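Local structure of SusD-like carbohydrate binding protein BF1063 (Bacteroides fragilis NCTC 9343, 3I4G) at residues F74-S78 / G79-A83; P317-D320 / Y321-Y325; G462-H465 / E466-Q470. The protein probably binds carbohydrate at the outer membrane, as do other members of the SusD family of glycan-uptake proteins. All blocks are in the same frame, centred on the assembly; numbering follows the deposited sequence.

Overall arrangement
From the N terminus, contact 1 comes first, where helix 72-78 gives way to the loop that leads into helix 86-109. Much later, contact 2 marks the passage from helix 317-322 directly into strand 323-325, and contact 3 is built round the single turn 464-467, which follows helix 454-461 and precedes strand 471-476. Each contact closes a short local turn, and the three follow in series, neither nested nor crossed. Contacts 1 and 3 nevertheless meet in space: Ser77 CB packs on Leu468 CD1 at 3.7 Å, bringing the end of helix 72-78 against the end of turn 464-467. Contact 2 stands apart, its centre about 24 Å from that of contact 3 and about 29 Å from that of contact 1.

Contact 1. Residues F74-S78 / G79-A83; sequences FKISS and GNLTA
The flat carboxamide of Asn80 and the hydroxyl of Ser78 meet through water 2, which also lies in the plane of the Phe74 ring at its edge; the same ring meets that of Phe64 steeply, with planes at about 75°. Asn80 ND2 donates to this water over 3.0 Å, while Ser78 OG stands 2.7 Å from it. The hydroxyl gets there because OG is folded between its own backbone N and carbonyl carbon (chi1 71°). Apolar contact holds the base of the Asn80 side chain: the extended Lys75 chain slants across it, CG lying 3.8 Å from Asn80 CB. All this happens at the C-terminal end of helix 72-78, in the N-terminal part of a SusD-family protein, where Gly79 breaks the helical course with a positive phi, a backbone shape that suits a residue without a side chain. No direct hydrogen bond crosses the turn. Water 1 fills that role, donating to Lys75 O at 2.9 Å and accepting from both Gly79 N and Leu81 N, so amides that have lost their helical acceptors are bridged back to the last turn. Beyond the water, Leu81 swings its CG trans to the backbone N (chi1 -178°), which lays the branch beside Ile76 with both side chains pointing the same way. Leu81 CD1 touches Ile76 CG1 at 4.2 Å, and Leu81 CD2 rests 3.6 Å from Ile76 O. Both side chains pack on Ile88 of helix 86-109, while Ser77 OG bonds to Leu59 O.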
ATOM      1  N   PHE A  74       2.143  12.963   8.117  1.00  8.87           N
ATOM      2  CA  PHE A  74       1.584  12.311   9.302  1.00  8.96           C
ATOM      3  C   PHE A  74       0.279  12.963   9.749  1.00  8.64           C
ATOM      4  O   PHE A  74      -0.659  12.284  10.212  1.00  8.90           O
ATOM      5  CB  PHE A  74       2.642  12.330  10.423  1.00  9.62           C
ATOM      6  CG  PHE A  74       2.173  11.725  11.704  1.00  8.79           C
ATOM      7  CD1 PHE A  74       2.261  10.343  11.923  1.00  9.86           C
ATOM      8  CD2 PHE A  74       1.652  12.516  12.699  1.00  8.29           C
ATOM      9  CE1 PHE A  74       1.831   9.784  13.135  1.00 10.63           C
ATOM     10  CE2 PHE A  74       1.272  11.955  13.903  1.00  9.57           C
ATOM     11  CZ  PHE A  74       1.371  10.601  14.106  1.00  9.35           C
ATOM     12  N   LYS A  75       0.160  14.269   9.552  1.00  8.30           N
ATOM     13  CA  LYS A  75      -1.032  14.981   9.954  1.00  7.72           C
ATOM     14  C   LYS A  75      -2.276  14.573   9.161  1.00  9.01           C
ATOM     15  O   LYS A  75      -3.372  14.872   9.604  1.00  9.28           O
ATOM     16  CB  LYS A  75      -0.834  16.489   9.861  1.00  9.49           C
ATOM     17  CG  LYS A  75       0.115  17.021  10.877  1.00 10.91           C
ATOM     18  CD  LYS A  75       0.131  18.549  10.783  1.00 14.14           C
ATOM     19  CE  LYS A  75       1.106  19.169  11.729  1.00 18.43           C
ATOM     20  NZ  LYS A  75       1.040  20.665  11.711  1.00 20.36           N
ATOM     21  N   ILE A  76      -2.138  13.899   8.023  1.00  8.19           N
ATOM     22  CA  ILE A  76      -3.298  13.470   7.251  1.00  7.59           C
ATOM     23  C   ILE A  76      -4.251  12.677   8.119  1.00  9.00           C
ATOM     24  O   ILE A  76      -5.477  12.850   7.988  1.00  9.00           O
ATOM     25  CB  ILE A  76      -2.859  12.645   6.029  1.00  8.41           C
ATOM     26  CG1 ILE A  76      -2.250  13.608   4.999  1.00  8.64           C
ATOM     27  CG2 ILE A  76      -4.056  11.904   5.440  1.00 10.97           C
ATOM     28  CD1 ILE A  76      -1.582  12.939   3.833  1.00  9.78           C
ATOM     29  N   SER A  77      -3.751  11.798   8.998  1.00  8.54           N
ATOM     30  CA  SER A  77      -4.644  10.982   9.825  1.00  7.46           C
ATOM     31  C   SER A  77      -4.430  11.121  11.323  1.00  8.64           C
ATOM     32  O   SER A  77      -4.950  10.298  12.088  1.00  9.29           O
ATOM     33  CB  SER A  77      -4.519   9.515   9.427  1.00  9.06           C
ATOM     34  OG  SER A  77      -3.232   9.051   9.682  1.00  9.47           O
ATOM     35  N   SER A  78      -3.738  12.159  11.781  1.00  8.89           N
ATOM     36  CA  SER A  78      -3.523  12.328  13.229  1.00  8.49           C
ATOM     37  C   SER A  78      -4.517  13.241  13.925  1.00  9.27           C
ATOM     38  O   SER A  78      -4.442  13.386  15.151  1.00  9.32           O
ATOM     39  CB  SER A  78      -2.136  12.874  13.477  1.00 10.28           C
ATOM     40  OG  SER A  78      -2.063  14.238  13.049  1.00 10.44           O
ATOM     41  N   GLY A  79      -5.417  13.848  13.175  1.00  8.47           N
ATOM     42  CA  GLY A  79      -6.375  14.804  13.719  1.00  9.02           C
ATOM     43  C   GLY A  79      -6.040  16.249  13.367  1.00  8.99           C
ATOM     44  O   GLY A  79      -6.741  17.149  13.784  1.00 10.83           O
ATOM     45  N   ASN A  80      -4.979  16.461  12.592  1.00  9.61           N
ATOM     46  CA  ASN A  80      -4.469  17.792  12.278  1.00  9.65           C
ATOM     47  C   ASN A  80      -4.486  18.118  10.806  1.00 10.93           C
ATOM     48  O   ASN A  80      -3.798  19.068  10.381  1.00 13.22           O
ATOM     49  CB  ASN A  80      -3.055  17.924  12.858  1.00 12.10           C
ATOM     50  CG  ASN A  80      -3.059  18.092  14.376  1.00 15.70           C
ATOM     51  OD1 ASN A  80      -3.909  18.783  14.930  1.00 15.25           O
ATOM     52  ND2 ASN A  80      -2.077  17.521  15.037  1.00 17.08           N
ATOM     53  N   LEU A  81      -5.292  17.420  10.021  1.00  9.75           N
ATOM     54  CA  LEU A  81      -5.345  17.725   8.580  1.00  9.28           C
ATOM     55  C   LEU A  81      -6.152  18.972   8.294  1.00  8.98           C
ATOM     56  O   LEU A  81      -7.308  19.085   8.707  1.00  9.85           O
ATOM     57  CB  LEU A  81      -5.960  16.554   7.817  1.00  8.67           C
ATOM     58  CG  LEU A  81      -6.044  16.669   6.296  1.00  7.08           C
ATOM     59  CD1 LEU A  81      -4.692  16.951   5.674  1.00 10.33           C
ATOM     60  CD2 LEU A  81      -6.637  15.392   5.758  1.00 10.33           C
ATOM     61  N   THR A  82      -5.542  19.878   7.527  1.00  9.58           N
ATOM     62  CA  THR A  82      -6.191  21.076   7.039  1.00 10.34           C
ATOM     63  C   THR A  82      -6.054  21.148   5.517  1.00  9.07           C
ATOM     64  O   THR A  82      -5.229  20.458   4.930  1.00  8.98           O
ATOM     65  CB  THR A  82      -5.613  22.349   7.694  1.00 10.47           C
ATOM     66  OG1 THR A  82      -4.214  22.416   7.479  1.00 13.66           O
ATOM     67  CG2 THR A  82      -5.875  22.354   9.199  1.00 12.91           C
ATOM     68  N   ALA A  83      -6.880  21.982   4.884  1.00  8.17           N
ATOM     69  CA  ALA A  83      -6.977  21.987   3.439  1.00  8.50           C
ATOM     70  C   ALA A  83      -5.760  22.483   2.705  1.00  8.90           C
ATOM     71  O   ALA A  83      -5.635  22.190   1.512  1.00 10.30           O
ATOM     72  CB  ALA A  83      -8.246  22.756   2.971  1.00  9.93           C
TER
HETATM   73  O   HOH W   1      -6.088  14.475  10.459  1.00  8.61           O
HETATM   74  O   HOH W   2      -0.019  15.398  14.467  1.00 12.10           O

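Contact 2. Residues P317-D320 / Y321-Y325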
ATOM      1  N   PRO A 317       6.454 -16.417  10.644  1.00  7.71           N
ATOM      2  CA  PRO A 317       7.635 -16.067   9.869  1.00  8.81           C
ATOM      3  C   PRO A 317       7.516 -14.724   9.177  1.00  7.47           C
ATOM      4  O   PRO A 317       8.554 -14.096   8.914  1.00  8.51           O
ATOM      5  CB  PRO A 317       7.750 -17.220   8.840  1.00  9.61           C
ATOM      6  CG  PRO A 317       7.095 -18.351   9.504  1.00 13.28           C
ATOM      7  CD  PRO A 317       5.959 -17.757  10.290  1.00  8.84           C
ATOM      8  N   ARG A 318       6.285 -14.274   8.896  1.00  8.26           N
ATOM      9  CA  ARG A 318       6.133 -12.967   8.220  1.00  8.19           C
ATOM     10  C   ARG A 318       6.605 -11.800   9.062  1.00  7.92           C
ATOM     11  O   ARG A 318       6.884 -10.738   8.479  1.00  7.69           O
ATOM     12  CB  ARG A 318       4.676 -12.756   7.782  1.00  7.55           C
ATOM     13  CG  ARG A 318       4.307 -13.672   6.630  1.00  7.98           C
ATOM     14  CD  ARG A 318       2.845 -13.670   6.329  1.00  8.91           C
ATOM     15  NE  ARG A 318       2.090 -14.399   7.361  1.00  8.10           N
ATOM     16  CZ  ARG A 318       0.783 -14.603   7.331  1.00  7.71           C
ATOM     17  NH1 ARG A 318       0.049 -14.180   6.317  1.00  8.57           N
ATOM     18  NH2 ARG A 318       0.204 -15.254   8.339  1.00  8.61           N
ATOM     19  N   LEU A 319       6.740 -11.975  10.388  1.00  6.94           N
ATOM     20  CA  LEU A 319       7.259 -10.873  11.201  1.00  7.77           C
ATOM     21  C   LEU A 319       8.697 -10.585  10.803  1.00  8.12           C
ATOM     22  O   LEU A 319       9.006  -9.499  10.330  1.00  7.75           O
ATOM     23  CB  LEU A 319       7.144 -11.237  12.671  1.00  8.58           C
ATOM     24  CG  LEU A 319       7.464 -10.180  13.725  1.00  7.52           C
ATOM     25  CD1 LEU A 319       6.886 -10.645  15.071  1.00  9.79           C
ATOM     26  CD2 LEU A 319       8.972  -9.877  13.838  1.00  8.82           C
ATOM     27  N   ASP A 320       9.580 -11.585  10.913  1.00  7.54           N
ATOM     28  CA  ASP A 320      10.962 -11.367  10.506  1.00  7.62           C
ATOM     29  C   ASP A 320      11.077 -11.100   9.012  1.00  8.39           C
ATOM     30  O   ASP A 320      12.017 -10.412   8.602  1.00  9.66           O
ATOM     31  CB  ASP A 320      11.858 -12.569  10.928  1.00  8.47           C
ATOM     32  CG  ASP A 320      12.256 -12.545  12.392  1.00 10.69           C
ATOM     33  OD1 ASP A 320      12.466 -11.423  12.923  1.00 10.02           O
ATOM     34  OD2 ASP A 320      12.409 -13.657  12.986  1.00 11.87           O
ATOM     35  N   TYR A 321      10.169 -11.602   8.180  1.00  7.36           N
ATOM     36  CA  TYR A 321      10.258 -11.256   6.751  1.00  7.84           C
ATOM     37  C   TYR A 321       9.961  -9.778   6.477  1.00  8.05           C
ATOM     38  O   TYR A 321      10.448  -9.218   5.522  1.00  8.30           O
ATOM     39  CB  TYR A 321       9.288 -12.056   5.889  1.00  8.49           C
ATOM     40  CG  TYR A 321       9.497 -13.563   5.876  1.00  8.82           C
ATOM     41  CD1 TYR A 321      10.737 -14.118   6.049  1.00  8.44           C
ATOM     42  CD2 TYR A 321       8.444 -14.429   5.570  1.00  8.60           C
ATOM     43  CE1 TYR A 321      10.931 -15.509   6.005  1.00  8.00           C
ATOM     44  CE2 TYR A 321       8.611 -15.805   5.535  1.00  8.59           C
ATOM     45  CZ  TYR A 321       9.853 -16.333   5.757  1.00  9.06           C
ATOM     46  OH  TYR A 321      10.079 -17.711   5.724  1.00 10.23           O
ATOM     47  N   THR A 322       9.163  -9.166   7.334  1.00  8.18           N
ATOM     48  CA  THR A 322       8.642  -7.819   7.085  1.00  8.63           C
ATOM     49  C   THR A 322       9.339  -6.700   7.826  1.00  8.26           C
ATOM     50  O   THR A 322       9.506  -5.601   7.249  1.00  7.78           O
ATOM     51  CB  THR A 322       7.148  -7.811   7.394  1.00  8.33           C
ATOM     52  OG1 THR A 322       6.514  -8.827   6.576  1.00  8.88           O
ATOM     53  CG2 THR A 322       6.498  -6.478   7.073  1.00  9.45           C
ATOM     54  N   ILE A 323       9.758  -6.957   9.062  1.00  7.22           N
ATOM     55  CA  ILE A 323      10.376  -5.925   9.895  1.00  7.91           C
ATOM     56  C   ILE A 323      11.627  -6.435  10.549  1.00  8.77           C
ATOM     57  O   ILE A 323      11.824  -7.660  10.657  1.00  9.19           O
ATOM     58  CB  ILE A 323       9.357  -5.404  10.983  1.00  8.99           C
ATOM     59  CG1 ILE A 323       9.008  -6.484  12.017  1.00  9.57           C
ATOM     60  CG2 ILE A 323       8.109  -4.883  10.307  1.00  9.44           C
ATOM     61  CD1 ILE A 323       8.090  -5.995  13.158  1.00 10.34           C
ATOM     62  N   TYR A 324      12.483  -5.521  11.007  1.00  7.48           N
ATOM     63  CA  TYR A 324      13.658  -5.906  11.820  1.00  8.00           C
ATOM     64  C   TYR A 324      13.762  -4.921  12.989  1.00  9.36           C
ATOM     65  O   TYR A 324      12.980  -3.943  13.090  1.00  8.21           O
ATOM     66  CB  TYR A 324      14.940  -6.100  10.983  1.00  7.77           C
ATOM     67  CG  TYR A 324      15.487  -4.904  10.248  1.00  7.75           C
ATOM     68  CD1 TYR A 324      15.028  -4.602   8.981  1.00  8.02           C
ATOM     69  CD2 TYR A 324      16.527  -4.153  10.762  1.00  7.88           C
ATOM     70  CE1 TYR A 324      15.554  -3.571   8.254  1.00  8.89           C
ATOM     71  CE2 TYR A 324      17.053  -3.092  10.049  1.00  8.07           C
ATOM     72  CZ  TYR A 324      16.555  -2.808   8.811  1.00  7.72           C
ATOM     73  OH  TYR A 324      17.083  -1.749   8.106  1.00  8.88           O
ATOM     74  N   TYR A 325      14.692  -5.215  13.895  1.00  8.23           N
ATOM     75  CA  TYR A 325      14.751  -4.628  15.232  1.00  7.29           C
ATOM     76  C   TYR A 325      16.156  -4.819  15.777  1.00  7.63           C
ATOM     77  O   TYR A 325      16.984  -5.491  15.150  1.00  8.58           O
ATOM     78  CB  TYR A 325      13.711  -5.314  16.142  1.00  7.39           C
ATOM     79  CG  TYR A 325      13.663  -6.811  15.902  1.00  7.68           C
ATOM     80  CD1 TYR A 325      14.602  -7.637  16.472  1.00  8.69           C
ATOM     81  CD2 TYR A 325      12.701  -7.388  15.085  1.00  8.56           C
ATOM     82  CE1 TYR A 325      14.630  -8.978  16.204  1.00  8.65           C
ATOM     83  CE2 TYR A 325      12.718  -8.779  14.832  1.00  9.05           C
ATOM     84  CZ  TYR A 325      13.679  -9.563  15.405  1.00  9.39           C
ATOM     85  OH  TYR A 325      13.710 -10.921  15.125  1.00 10.46           O
TER
HETATM   86  O   HOH W   3      13.794  -9.394  11.512  1.00  8.78           O
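Tyr325 OH donates a short 2.6 Å hydrogen bond to Asp320 OD1, entering on the syn lone pair, the side of the other carboxylate oxygen. The two side chains cross at about a right angle, with carboxylate and ring planes 39° apart. Water 3 ties the same oxygen to the chain beyond the helix, donating both to Asp320 OD1 and to Ile323 O. Tyr321, next to Asp320 in sequence, lays its ring over the backbone one turn earlier: Pro317 O sits 3.2 Å above one face of the Tyr321 ring, displaced toward the rim. Pro317 CB reaches the far part of that ring, 3.7 Å from Tyr321 CE2, and the phenol OH passes on to Ser422 O. With OG1 beside its own backbone N (chi1 -57°), Thr322 turns the hydroxyl back to donate to Arg318 O at 2.7 Å. Leu319 O serves two amides; Ile323 N approaches it nearly head-on, whereas Thr322 N comes from above the carbonyl plane. These are among the last bonds of the helix, for Ile323 already has extended backbone angles and opens the strand. Leu319 CD2 spans the junction, meeting Ile323 CG1 at 3.9 Å and Tyr325 CE2 at 4.0 Å. Farther out, Arg318 forms salt bridges with Asp316 and with Glu443 and Glu447 of helix 433-447, while strand 323-325 pairs antiparallel with strand 360-362, where Phe360 receives both Ile323 and Tyr325.

Contact 3. Residues G462-H465 / E466-Q470; sequences GIAH and EVLSQ. With EDO (1,2-ethanediol), chain E.
A Schellman motif at Gly462, with a positive phi of 72°, ends helix 454-461, and the chain at once winds into the single turn 464-467, whose first and last residues both pack on Ile458 of the preceding helix. Ile463 O, just ahead of the turn, accepts two of its amides: Val467 N at 3.0 Å almost in line with the carbonyl, and Glu466 N from well above its plane. Ala464 O accepts the next amide, Leu468 N, at 2.8 Å. On the outer side, Glu466 CG lies over one face of the His465 ring in a CH-pi contact, 4.2 Å from the ring centroid. The His465 ring stands there because its CG tucks between backbone N and carbonyl carbon (chi1 75°), and ND1 is held by Tyr511 OH. The extended Glu466 chain then carries OE2 across to Ile463 CG2, 3.5 Å away, with water 4 bonded to Gly462 O and weakly to OE2. Val467 O receives O1 of a 1,2-ethanediol, probably from the crystallisation liquor. At the exit Ser469 OG relays two bonds, donating to Glu466 O at 2.6 Å and accepting an almost straight one (177°) from Gln470 NE2, in the amide plane of Gln470.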
ATOM      1  N   GLY A 462     -14.168   1.726   8.609  1.00  9.21           N
ATOM      2  CA  GLY A 462     -14.713   2.589   9.648  1.00 10.35           C
ATOM      3  C   GLY A 462     -14.138   2.294  11.035  1.00  9.02           C
ATOM      4  O   GLY A 462     -14.787   2.507  12.056  1.00 10.71           O
ATOM      5  N   ILE A 463     -12.904   1.790  11.061  1.00  8.77           N
ATOM      6  CA  ILE A 463     -12.202   1.556  12.331  1.00  8.63           C
ATOM      7  C   ILE A 463     -10.988   2.463  12.518  1.00  9.04           C
ATOM      8  O   ILE A 463     -10.318   2.405  13.545  1.00  9.58           O
ATOM      9  CB  ILE A 463     -11.794   0.077  12.540  1.00  8.76           C
ATOM     10  CG1 ILE A 463     -10.648  -0.344  11.638  1.00 10.03           C
ATOM     11  CG2 ILE A 463     -13.030  -0.859  12.360  1.00  9.74           C
ATOM     12  CD1 ILE A 463     -10.128  -1.768  11.960  1.00 10.65           C
ATOM     13  N   ALA A 464     -10.678   3.314  11.537  1.00  8.32           N
ATOM     14  CA  ALA A 464      -9.572   4.241  11.674  1.00  8.38           C
ATOM     15  C   ALA A 464      -9.690   5.097  12.902  1.00  9.17           C
ATOM     16  O   ALA A 464      -8.692   5.361  13.565  1.00  8.88           O
ATOM     17  CB  ALA A 464      -9.482   5.143  10.421  1.00  9.79           C
ATOM     18  N   HIS A 465     -10.893   5.552  13.232  1.00  7.83           N
ATOM     19  CA  HIS A 465     -11.049   6.411  14.410  1.00  9.28           C
ATOM     20  C   HIS A 465     -10.829   5.660  15.716  1.00  9.42           C
ATOM     21  O   HIS A 465     -10.636   6.300  16.760  1.00 11.72           O
ATOM     22  CB  HIS A 465     -12.415   7.104  14.419  1.00  8.79           C
ATOM     23  CG  HIS A 465     -13.544   6.204  14.779  1.00  8.10           C
ATOM     24  ND1 HIS A 465     -14.156   5.359  13.862  1.00  9.25           N
ATOM     25  CD2 HIS A 465     -14.152   5.971  15.971  1.00  8.81           C
ATOM     26  CE1 HIS A 465     -15.104   4.671  14.479  1.00  9.54           C
ATOM     27  NE2 HIS A 465     -15.147   5.046  15.748  1.00  9.88           N
ATOM     28  N   GLU A 466     -10.872   4.336  15.687  1.00  9.80           N
ATOM     29  CA  GLU A 466     -10.521   3.536  16.847  1.00  9.39           C
ATOM     30  C   GLU A 466      -9.016   3.337  16.914  1.00 10.54           C
ATOM     31  O   GLU A 466      -8.364   3.678  17.932  1.00 10.74           O
ATOM     32  CB  GLU A 466     -11.168   2.157  16.772  1.00 10.97           C
ATOM     33  CG  GLU A 466     -12.674   2.139  16.811  1.00 13.58           C
ATOM     34  CD  GLU A 466     -13.224   0.735  16.687  1.00 16.15           C
ATOM     35  OE1 GLU A 466     -13.176  -0.021  17.690  1.00 16.16           O
ATOM     36  OE2 GLU A 466     -13.744   0.385  15.606  1.00 16.32           O
ATOM     37  N   VAL A 467      -8.420   2.848  15.840  1.00  8.87           N
ATOM     38  CA  VAL A 467      -7.009   2.477  15.909  1.00  9.25           C
ATOM     39  C   VAL A 467      -6.072   3.684  15.834  1.00  9.65           C
ATOM     40  O   VAL A 467      -4.917   3.579  16.285  1.00  9.91           O
ATOM     41  CB  VAL A 467      -6.626   1.410  14.861  1.00  8.61           C
ATOM     42  CG1 VAL A 467      -7.545   0.168  15.012  1.00 10.85           C
ATOM     43  CG2 VAL A 467      -6.639   1.950  13.442  1.00  9.98           C
ATOM     44  N   LEU A 468      -6.561   4.814  15.329  1.00  7.69           N
ATOM     45  CA  LEU A 468      -5.784   6.060  15.267  1.00  6.99           C
ATOM     46  C   LEU A 468      -6.228   7.079  16.323  1.00  8.60           C
ATOM     47  O   LEU A 468      -6.008   8.298  16.173  1.00  9.10           O
ATOM     48  CB  LEU A 468      -5.864   6.687  13.864  1.00  8.07           C
ATOM     49  CG  LEU A 468      -5.502   5.739  12.711  1.00  8.64           C
ATOM     50  CD1 LEU A 468      -5.612   6.508  11.363  1.00  8.75           C
ATOM     51  CD2 LEU A 468      -4.117   5.087  12.869  1.00  9.32           C
ATOM     52  N   SER A 469      -6.785   6.577  17.433  1.00  7.82           N
ATOM     53  CA  SER A 469      -7.139   7.403  18.582  1.00  7.97           C
ATOM     54  C   SER A 469      -6.135   7.254  19.714  1.00  9.08           C
ATOM     55  O   SER A 469      -6.341   7.765  20.818  1.00  9.73           O
ATOM     56  CB  SER A 469      -8.512   6.999  19.114  1.00  9.56           C
ATOM     57  OG  SER A 469      -8.492   5.663  19.646  1.00 10.99           O
ATOM     58  N   GLN A 470      -5.037   6.562  19.445  1.00  8.78           N
ATOM     59  CA  GLN A 470      -4.126   6.088  20.471  1.00  9.53           C
ATOM     60  C   GLN A 470      -2.733   6.605  20.392  1.00  9.09           C
ATOM     61  O   GLN A 470      -2.307   7.182  19.362  1.00  8.64           O
ATOM     62  CB  GLN A 470      -4.031   4.565  20.327  1.00 11.05           C
ATOM     63  CG  GLN A 470      -5.394   3.849  20.443  1.00 12.93           C
ATOM     64  CD  GLN A 470      -5.925   3.928  21.798  1.00 17.35           C
ATOM     65  OE1 GLN A 470      -5.317   3.450  22.757  1.00 19.76           O
ATOM     66  NE2 GLN A 470      -7.079   4.540  21.928  1.00 16.90           N
TER
HETATM   67  C1  EDO E   4      -3.290   0.739  18.233  1.00 21.97           C
HETATM   68  O1  EDO E   4      -3.515   2.149  18.066  1.00 13.43           O
HETATM   69  C2  EDO E   4      -4.494   0.067  18.880  1.00 16.46           C
HETATM   70  O2  EDO E   4      -5.574   0.107  17.963  1.00 15.15           O
HETATM   71  O   HOH W   4     -16.401   1.211  13.748  1.00 28.27           O